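Long-range contacts in putative exported protein (Bordetella pertussis, PDB 2DVZ), which binds glutamate and probably serves as the periplasmic solute receptor of a tripartite tricarboxylate-type transport system: residues Q42-E47 with V264-D269; L155-E160 with Q309-D314; V25-G30 with I81-T86. All blocks are in the same frame, centred on the assembly; numbering follows the deposited sequence.

Contact 1 of 3, residues Q42-E47 with V264-D269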
loop_
_atom_site.group_PDB
_atom_site.type_symbol
_atom_site.label_atom_id
_atom_site.label_comp_id
_atom_site.label_asym_id
_atom_site.label_seq_id
_atom_site.Cartn_x
_atom_site.Cartn_y
_atom_site.Cartn_z
ATOM N N GLN A 42 -7.094 -0.612 -16.239
ATOM C CA GLN A 42 -7.854 -1.404 -17.228
ATOM C C GLN A 42 -9.155 -0.756 -17.654
ATOM O O GLN A 42 -9.474 -0.728 -18.842
ATOM C CB GLN A 42 -8.195 -2.794 -16.684
ATOM C CG GLN A 42 -7.058 -3.786 -16.845
ATOM C CD GLN A 42 -6.726 -3.986 -18.300
ATOM O OE1 GLN A 42 -5.816 -3.329 -18.859
ATOM N NE2 GLN A 42 -7.495 -4.868 -18.953
ATOM N N ARG A 43 -9.921 -0.292 -16.666
ATOM C CA ARG A 43 -11.200 0.331 -16.896
ATOM C C ARG A 43 -11.049 1.792 -17.350
ATOM O O ARG A 43 -11.821 2.249 -18.175
ATOM C CB ARG A 43 -12.080 0.181 -15.640
ATOM C CG ARG A 43 -13.499 0.729 -15.749
ATOM C CD ARG A 43 -14.324 0.028 -16.837
ATOM N NE ARG A 43 -15.626 0.690 -17.059
ATOM C CZ ARG A 43 -15.816 1.809 -17.742
ATOM N NH1 ARG A 43 -14.783 2.452 -18.287
ATOM N NH2 ARG A 43 -17.035 2.302 -17.861
HETATM N N MSE A 44 -10.086 2.524 -16.787
HETATM C CA MSE A 44 -9.738 3.864 -17.270
HETATM C C MSE A 44 -9.389 3.813 -18.758
HETATM O O MSE A 44 -9.772 4.682 -19.518
HETATM C CB MSE A 44 -8.546 4.445 -16.506
HETATM C CG MSE A 44 -8.888 5.024 -15.186
HETATM SE SE MSE A 44 -7.302 5.714 -14.283
HETATM C CE MSE A 44 -6.863 7.283 -15.376
ATOM N N SER A 45 -8.688 2.761 -19.152
ATOM C CA SER A 45 -8.186 2.649 -20.492
ATOM C C SER A 45 -9.328 2.610 -21.525
ATOM O O SER A 45 -9.292 3.315 -22.566
ATOM C CB SER A 45 -7.312 1.418 -20.565
ATOM O OG SER A 45 -6.936 1.185 -21.883
ATOM N N GLN A 46 -10.345 1.802 -21.202
ATOM C CA GLN A 46 -11.605 1.719 -21.947
ATOM C C GLN A 46 -12.212 3.117 -22.144
ATOM O O GLN A 46 -12.665 3.466 -23.232
ATOM C CB GLN A 46 -12.570 0.770 -21.213
ATOM C CG GLN A 46 -14.014 0.780 -21.778
ATOM C CD GLN A 46 -15.023 -0.030 -20.949
ATOM O OE1 GLN A 46 -16.206 0.329 -20.885
ATOM N NE2 GLN A 46 -14.567 -1.115 -20.318
ATOM N N GLU A 47 -12.172 3.929 -21.097
ATOM C CA GLU A 47 -12.688 5.305 -21.137
ATOM C C GLU A 47 -11.828 6.235 -21.972
ATOM O O GLU A 47 -12.357 7.038 -22.738
ATOM C CB GLU A 47 -12.833 5.871 -19.709
ATOM C CG GLU A 47 -13.311 7.325 -19.590
ATOM C CD GLU A 47 -14.750 7.586 -20.138
ATOM O OE1 GLU A 47 -15.523 6.621 -20.351
ATOM O OE2 GLU A 47 -15.103 8.783 -20.322
ATOM N N VAL A 264 -12.531 8.777 -12.313
ATOM C CA VAL A 264 -13.858 8.949 -11.734
ATOM C C VAL A 264 -14.872 8.044 -12.461
ATOM O O VAL A 264 -15.676 7.366 -11.811
ATOM C CB VAL A 264 -14.315 10.461 -11.678
ATOM C CG1 VAL A 264 -15.853 10.602 -11.501
ATOM C CG2 VAL A 264 -13.582 11.195 -10.580
ATOM N N VAL A 265 -14.801 7.966 -13.778
ATOM C CA VAL A 265 -15.691 7.055 -14.489
ATOM C C VAL A 265 -15.436 5.608 -14.082
ATOM O O VAL A 265 -16.388 4.860 -13.794
ATOM C CB VAL A 265 -15.602 7.197 -16.061
ATOM C CG1 VAL A 265 -16.234 5.985 -16.746
ATOM C CG2 VAL A 265 -16.251 8.492 -16.529
ATOM N N ALA A 266 -14.153 5.218 -14.076
ATOM C CA ALA A 266 -13.739 3.846 -13.752
ATOM C C ALA A 266 -14.186 3.388 -12.362
ATOM O O ALA A 266 -14.635 2.238 -12.188
ATOM C CB ALA A 266 -12.227 3.722 -13.883
ATOM N N LEU A 267 -14.055 4.291 -11.389
ATOM C CA LEU A 267 -14.455 4.067 -9.988
ATOM C C LEU A 267 -15.967 4.059 -9.710
ATOM O O LEU A 267 -16.383 3.676 -8.609
ATOM C CB LEU A 267 -13.729 5.035 -9.033
ATOM C CG LEU A 267 -12.199 4.930 -9.037
ATOM C CD1 LEU A 267 -11.541 6.182 -8.437
ATOM C CD2 LEU A 267 -11.676 3.618 -8.389
ATOM N N LYS A 268 -16.767 4.474 -10.707
ATOM C CA LYS A 268 -18.212 4.281 -10.698
ATOM C C LYS A 268 -18.602 2.963 -11.365
ATOM O O LYS A 268 -19.772 2.599 -11.376
ATOM C CB LYS A 268 -18.964 5.423 -11.418
ATOM C CG LYS A 268 -18.381 6.822 -11.267
ATOM C CD LYS A 268 -18.884 7.564 -10.084
ATOM C CE LYS A 268 -19.813 8.703 -10.546
ATOM N NZ LYS A 268 -19.126 10.021 -10.496
ATOM N N ASP A 269 -17.657 2.257 -11.965
ATOM C CA ASP A 269 -18.021 1.018 -12.627
ATOM C C ASP A 269 -18.332 -0.058 -11.574
ATOM O O ASP A 269 -17.513 -0.295 -10.664
ATOM C CB ASP A 269 -16.961 0.563 -13.626
ATOM C CG ASP A 269 -17.308 -0.760 -14.270
ATOM O OD1 ASP A 269 -17.504 -1.734 -13.541
ATOM O OD2 ASP A 269 -17.407 -0.848 -15.497
HETATM O O HOH W 1 -19.216 1.528 -15.930
#
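Arg43 and Asp269 meet nearly at right angles, the guanidinium and carboxylate planes standing 87° apart, and a single bond joins them. Arg43 NE donates to Asp269 OD2 at 2.8 Å with an N-H...O angle of 157°. The acceptor lies at the edge of the guanidinium, close to its plane, whereas the donor reaches OD2 on its anti side and tilted out of the carboxylate plane. A water adds a second link through the same oxygen, donating to Asp269 OD2 and accepting from Arg43 NH2, each at 3.0 Å. Over one guanidinium face lies Gln46 OE1 from the next turn of the same helix. Asp269 is also the N-cap residue of helix 270-279, where its OD1 accepts from the backbone N of Lys271; OD2 serves the bridge while OD1 serves the cap. In this periplasmic binding protein fold the contact joins helix 32-48 to the last part of helix 253-267 and the turn after it; the closest CA atoms, those of Met44 (a selenomethionine) and Ala266, are 5.3 Å apart. The small Ala266 CB is met by Arg43 CG at 3.7 Å and by Met44 CG at 3.8 Å. With CG anti to the backbone N (chi1 -177°) and a bend at chi2, Arg43 runs its methylenes past Ala266 before turning to Asp269. Farther along, the Glu47 carboxylate lies across the two Val265 methyls, OE1 being 3.7 Å from CG1.

Contact 2 of 3, residues L155-E160 with Q309-D314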
loop_
_atom_site.group_PDB
_atom_site.type_symbol
_atom_site.label_atom_id
_atom_site.label_comp_id
_atom_site.label_asym_id
_atom_site.label_seq_id
_atom_site.Cartn_x
_atom_site.Cartn_y
_atom_site.Cartn_z
ATOM N N LEU A 155 4.944 -1.237 5.224
ATOM C CA LEU A 155 4.672 -2.468 5.941
ATOM C C LEU A 155 5.806 -2.817 6.910
ATOM O O LEU A 155 5.542 -3.409 7.935
ATOM C CB LEU A 155 4.320 -3.608 4.958
ATOM C CG LEU A 155 3.116 -3.241 4.056
ATOM C CD1 LEU A 155 2.986 -4.199 2.929
ATOM C CD2 LEU A 155 1.810 -3.156 4.874
ATOM N N HIS A 156 7.051 -2.421 6.592
ATOM C CA HIS A 156 8.161 -2.468 7.547
ATOM C C HIS A 156 7.879 -1.501 8.702
ATOM O O HIS A 156 8.045 -1.832 9.857
ATOM C CB HIS A 156 9.537 -2.155 6.875
ATOM C CG HIS A 156 10.714 -2.245 7.829
ATOM N ND1 HIS A 156 11.894 -1.546 7.643
ATOM C CD2 HIS A 156 10.869 -2.924 8.994
ATOM C CE1 HIS A 156 12.722 -1.803 8.640
ATOM N NE2 HIS A 156 12.136 -2.638 9.471
ATOM N N LEU A 157 7.451 -0.290 8.396
ATOM C CA LEU A 157 7.065 0.642 9.455
ATOM C C LEU A 157 5.867 0.117 10.279
ATOM O O LEU A 157 5.845 0.238 11.499
ATOM C CB LEU A 157 6.790 2.042 8.865
ATOM C CG LEU A 157 6.496 3.118 9.922
ATOM C CD1 LEU A 157 7.731 3.315 10.876
ATOM C CD2 LEU A 157 6.097 4.406 9.257
HETATM N N MSE A 158 4.894 -0.485 9.605
HETATM C CA MSE A 158 3.779 -1.168 10.266
HETATM C C MSE A 158 4.265 -2.191 11.270
HETATM O O MSE A 158 3.901 -2.109 12.421
HETATM C CB MSE A 158 2.857 -1.808 9.226
HETATM C CG MSE A 158 1.528 -2.142 9.771
HETATM SE SE MSE A 158 0.452 -3.202 8.575
HETATM C CE MSE A 158 -1.013 -3.641 9.868
ATOM N N GLY A 159 5.136 -3.117 10.844
ATOM C CA GLY A 159 5.695 -4.128 11.725
ATOM C C GLY A 159 6.416 -3.572 12.948
ATOM O O GLY A 159 6.299 -4.112 14.037
ATOM N N GLU A 160 7.157 -2.481 12.743
ATOM C CA GLU A 160 7.976 -1.871 13.764
ATOM C C GLU A 160 7.137 -1.092 14.735
ATOM O O GLU A 160 7.408 -1.078 15.935
ATOM C CB GLU A 160 9.033 -0.964 13.111
ATOM C CG GLU A 160 10.207 -1.742 12.410
ATOM C CD GLU A 160 10.804 -2.872 13.278
ATOM O OE1 GLU A 160 11.306 -2.598 14.394
ATOM O OE2 GLU A 160 10.769 -4.050 12.839
ATOM N N GLN A 309 9.438 9.565 18.391
ATOM C CA GLN A 309 8.914 8.190 18.665
ATOM C C GLN A 309 9.884 6.987 18.444
ATOM O O GLN A 309 9.539 5.842 18.775
ATOM C CB GLN A 309 7.557 7.952 17.969
ATOM C CG GLN A 309 6.568 9.132 18.142
ATOM C CD GLN A 309 5.143 8.840 17.654
ATOM O OE1 GLN A 309 4.845 7.759 17.111
ATOM N NE2 GLN A 309 4.250 9.818 17.855
ATOM N N ASN A 310 11.074 7.242 17.889
ATOM C CA ASN A 310 12.215 6.296 17.934
ATOM C C ASN A 310 11.922 4.926 17.307
ATOM O O ASN A 310 12.394 3.884 17.782
ATOM C CB ASN A 310 12.721 6.161 19.387
ATOM C CG ASN A 310 14.103 5.480 19.510
ATOM O OD1 ASN A 310 15.101 5.914 18.908
ATOM N ND2 ASN A 310 14.161 4.426 20.343
ATOM N N ILE A 311 11.145 4.932 16.227
ATOM C CA ILE A 311 10.877 3.697 15.482
ATOM C C ILE A 311 11.825 3.544 14.293
ATOM O O ILE A 311 11.561 4.064 13.215
ATOM C CB ILE A 311 9.369 3.555 15.085
ATOM C CG1 ILE A 311 8.514 3.378 16.351
ATOM C CG2 ILE A 311 9.175 2.347 14.173
ATOM C CD1 ILE A 311 7.050 3.688 16.196
ATOM N N LYS A 312 12.919 2.809 14.519
ATOM C CA LYS A 312 14.011 2.608 13.544
ATOM C C LYS A 312 13.688 1.685 12.358
ATOM O O LYS A 312 13.261 0.543 12.550
ATOM C CB LYS A 312 15.256 2.055 14.239
ATOM C CG LYS A 312 15.609 2.711 15.548
ATOM C CD LYS A 312 17.117 2.657 15.782
ATOM C CE LYS A 312 17.472 2.488 17.266
ATOM N NZ LYS A 312 16.849 3.513 18.150
ATOM N N LEU A 313 13.941 2.168 11.144
ATOM C CA LEU A 313 13.730 1.375 9.936
ATOM C C LEU A 313 15.003 0.754 9.367
ATOM O O LEU A 313 14.985 -0.359 8.860
ATOM C CB LEU A 313 12.985 2.169 8.870
ATOM C CG LEU A 313 11.539 2.575 9.170
ATOM C CD1 LEU A 313 10.990 3.238 7.936
ATOM C CD2 LEU A 313 10.672 1.399 9.561
ATOM N N ASP A 314 16.112 1.480 9.427
ATOM C CA ASP A 314 17.430 0.851 9.181
ATOM C C ASP A 314 18.486 1.192 10.252
ATOM O O ASP A 314 18.142 1.715 11.332
ATOM C CB ASP A 314 17.930 1.052 7.722
ATOM C CG ASP A 314 18.011 2.526 7.294
ATOM O OD1 ASP A 314 18.376 3.401 8.131
ATOM O OD2 ASP A 314 17.739 2.799 6.093
ATOM O OXT ASP A 314 19.687 0.950 10.073
#
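Glu160 OE2 is held by two groups, a salt bridge from Lys163 NZ and a hydrogen bond with Tyr146 OH, while the base of the same side chain meets the C-terminal tail. This tail, leaving helix 288-307 in a periplasmic binding protein fold, runs without regular structure along helix 154-166. A bend at chi2 (-47°) separates the two roles of Glu160: its CB touches Ile311 CG2 at 3.5 Å, and its carboxylate turns away to those two partners. Ile311 CG2 also meets Leu157 CD1 at 3.7 Å, the two side chains crossing at about a right angle. Leu157 CD1 lies equally close to Leu313 CD2, at 3.7 Å, so one methyl bridges both tail residues. Val305 and Trp301 of helix 288-307 and Val89 of helix 84-93 add to the apolar surround of Leu157, consistent with the contact being buried. His156, whose ND1 is hydrogen-bonded to Thr151 O and whose ring stacks with His172, slides past the Leu313 side chain in the opposite direction. Leu313 CD2 sits over one face of that ring in a CH-pi contact, 3.9 Å from its centroid and 18° off the ring normal.

Contact 3 of 3, residues V25-G30 with I81-T86. With GLU (glutamic acid), chain G.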
loop_
_atom_site.group_PDB
_atom_site.type_symbol
_atom_site.label_atom_id
_atom_site.label_comp_id
_atom_site.label_asym_id
_atom_site.label_seq_id
_atom_site.Cartn_x
_atom_site.Cartn_y
_atom_site.Cartn_z
ATOM N N VAL A 25 4.254 0.817 -11.641
ATOM C CA VAL A 25 3.961 0.284 -10.321
ATOM C C VAL A 25 5.295 0.013 -9.597
ATOM O O VAL A 25 6.064 -0.873 -9.994
ATOM C CB VAL A 25 3.020 -0.970 -10.441
ATOM C CG1 VAL A 25 2.915 -1.760 -9.128
ATOM C CG2 VAL A 25 1.670 -0.523 -10.915
ATOM N N PRO A 26 5.585 0.790 -8.537
ATOM C CA PRO A 26 6.871 0.690 -7.852
ATOM C C PRO A 26 7.019 -0.554 -6.951
ATOM O O PRO A 26 7.814 -0.560 -6.036
ATOM C CB PRO A 26 6.918 1.998 -7.065
ATOM C CG PRO A 26 5.452 2.200 -6.687
ATOM C CD PRO A 26 4.735 1.834 -7.944
ATOM N N PHE A 27 6.287 -1.629 -7.262
ATOM C CA PHE A 27 6.369 -2.872 -6.504
ATOM C C PHE A 27 6.235 -4.059 -7.437
ATOM O O PHE A 27 5.722 -3.938 -8.537
ATOM C CB PHE A 27 5.288 -2.918 -5.418
ATOM C CG PHE A 27 5.585 -2.044 -4.268
ATOM C CD1 PHE A 27 6.536 -2.438 -3.305
ATOM C CD2 PHE A 27 4.973 -0.797 -4.147
ATOM C CE1 PHE A 27 6.860 -1.622 -2.244
ATOM C CE2 PHE A 27 5.289 0.038 -3.062
ATOM C CZ PHE A 27 6.239 -0.381 -2.108
ATOM N N ALA A 28 6.677 -5.214 -6.964
ATOM C CA ALA A 28 6.585 -6.482 -7.695
ATOM C C ALA A 28 5.127 -6.838 -8.027
ATOM O O ALA A 28 4.200 -6.342 -7.378
ATOM C CB ALA A 28 7.225 -7.601 -6.843
ATOM N N PRO A 29 4.919 -7.691 -9.038
ATOM C CA PRO A 29 3.596 -8.192 -9.352
ATOM C C PRO A 29 2.915 -8.889 -8.170
ATOM O O PRO A 29 3.574 -9.588 -7.359
ATOM C CB PRO A 29 3.862 -9.205 -10.498
ATOM C CG PRO A 29 5.088 -8.732 -11.108
ATOM C CD PRO A 29 5.930 -8.219 -9.979
ATOM N N GLY A 30 1.609 -8.662 -8.060
ATOM C CA GLY A 30 0.801 -9.457 -7.171
ATOM C C GLY A 30 0.756 -8.905 -5.772
ATOM O O GLY A 30 0.322 -9.599 -4.854
ATOM N N ILE A 81 1.995 4.927 -9.750
ATOM C CA ILE A 81 1.058 4.675 -8.662
ATOM C C ILE A 81 1.633 5.169 -7.348
ATOM O O ILE A 81 2.684 4.675 -6.914
ATOM C CB ILE A 81 0.671 3.168 -8.551
ATOM C CG1 ILE A 81 0.157 2.640 -9.887
ATOM C CG2 ILE A 81 -0.447 2.964 -7.488
ATOM C CD1 ILE A 81 -1.088 3.400 -10.414
ATOM N N ALA A 82 0.951 6.148 -6.732
ATOM C CA ALA A 82 1.344 6.648 -5.411
ATOM C C ALA A 82 0.969 5.606 -4.391
ATOM O O ALA A 82 -0.099 4.977 -4.496
ATOM C CB ALA A 82 0.661 7.975 -5.074
ATOM N N THR A 83 1.855 5.422 -3.411
ATOM C CA THR A 83 1.655 4.479 -2.326
ATOM C C THR A 83 2.184 5.190 -1.115
ATOM O O THR A 83 2.954 6.149 -1.253
ATOM C CB THR A 83 2.481 3.195 -2.511
ATOM O OG1 THR A 83 3.867 3.526 -2.441
ATOM C CG2 THR A 83 2.174 2.496 -3.843
ATOM N N VAL A 84 1.789 4.737 0.077
ATOM C CA VAL A 84 2.295 5.347 1.295
ATOM C C VAL A 84 3.804 5.084 1.468
ATOM O O VAL A 84 4.507 5.888 2.074
ATOM C CB VAL A 84 1.434 4.983 2.573
ATOM C CG1 VAL A 84 2.026 5.636 3.808
ATOM C CG2 VAL A 84 -0.009 5.462 2.415
ATOM N N SER A 85 4.298 3.964 0.949
ATOM C CA SER A 85 5.722 3.676 0.980
ATOM C C SER A 85 6.475 4.774 0.222
ATOM O O SER A 85 7.430 5.353 0.726
ATOM C CB SER A 85 6.027 2.301 0.367
ATOM O OG SER A 85 5.569 1.257 1.223
ATOM N N THR A 86 6.001 5.076 -0.977
ATOM C CA THR A 86 6.737 5.983 -1.878
ATOM C C THR A 86 6.514 7.469 -1.565
ATOM O O THR A 86 7.397 8.288 -1.791
ATOM C CB THR A 86 6.482 5.648 -3.374
ATOM O OG1 THR A 86 5.072 5.636 -3.634
ATOM C CG2 THR A 86 7.080 4.273 -3.735
HETATM N N GLU G . 3.800 -1.696 0.768
HETATM C CA GLU G . 3.215 -1.046 -0.420
HETATM C C GLU G . 2.341 0.141 -0.050
HETATM O O GLU G . 1.126 0.203 -0.265
HETATM C CB GLU G . 2.510 -2.068 -1.306
HETATM C CG GLU G . 3.342 -3.351 -1.489
HETATM C CD GLU G . 3.117 -4.047 -2.799
HETATM O OE1 GLU G . 2.316 -3.511 -3.593
HETATM O OE2 GLU G . 3.762 -5.125 -3.059
HETATM O OXT GLU G . 2.890 1.135 0.452
#
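The Phe27 ring has the bound glutamate over one face, while Ser85 CB and Thr83 OG1 lie at its edge, near the ring plane. The ligand's CG stands 3.7 Å above the plane, over the ring centre. The ligand's carbon chain follows the same face: its CA is 3.5 Å from Phe27 CZ, and its CD is 3.5 Å from Phe27 CG. Along the rim, Phe27 CZ touches Ser85 CB at 3.7 Å. Away from the ligand, Pro26 CG meets Thr86 CG2, the two side chains crossing at about a right angle; farther back along the strands, Val25 CG2 packs on Ile81 CG1 at 3.7 Å, side by side. That last pair belongs to the neighbouring parallel strands 21-25 and 78-82; the site lies just beyond them, where the chain passes into the loop before helix 32-48 and into helix 84-93. Such ligand placement is a feature of periplasmic binding proteins. Thr83 occupies the N-cap of helix 84-93, and its OG1 is hydrogen-bonded to Thr86 OG1 at 2.7 Å. At the same helix start, the ligand's OXT accepts two bonds from one residue, from Ser85 N at 3.2 Å and 148° and from Ser85 OG at 2.8 Å. Ser85 OG, while donating to OXT, accepts from Val154 N, which fixes the direction of its hydroxyl; Thr33 OG1, Ser149 OG and Ser178 N also hold the ligand. The alpha-carboxylate is thus met here by a hydroxyl and a helix amino end, whose dipole would probably favour the anion, while Phe27 supplies an apolar surface for the aliphatic chain.

Contact 3 is the most central, about 7 Å from the centre of the chain, and its touching residues are all buried; contact 2, at about 15 Å, is mostly buried, and contact 1, at about 21 Å, is only partly so. Contacts 1 and 2 lie on opposite sides of that centre, their own centres about 36 Å apart. Helix 32-48, which carries contact 1, begins just after the loop of contact 3, and helix 84-93, which begins in contact 3, also borders contact 2. The chemistry follows the setting: a water-linked salt bridge near the surface, methyls and a histidine face under the tail, and ligand hydrogen bonds beside an aromatic face at the middle.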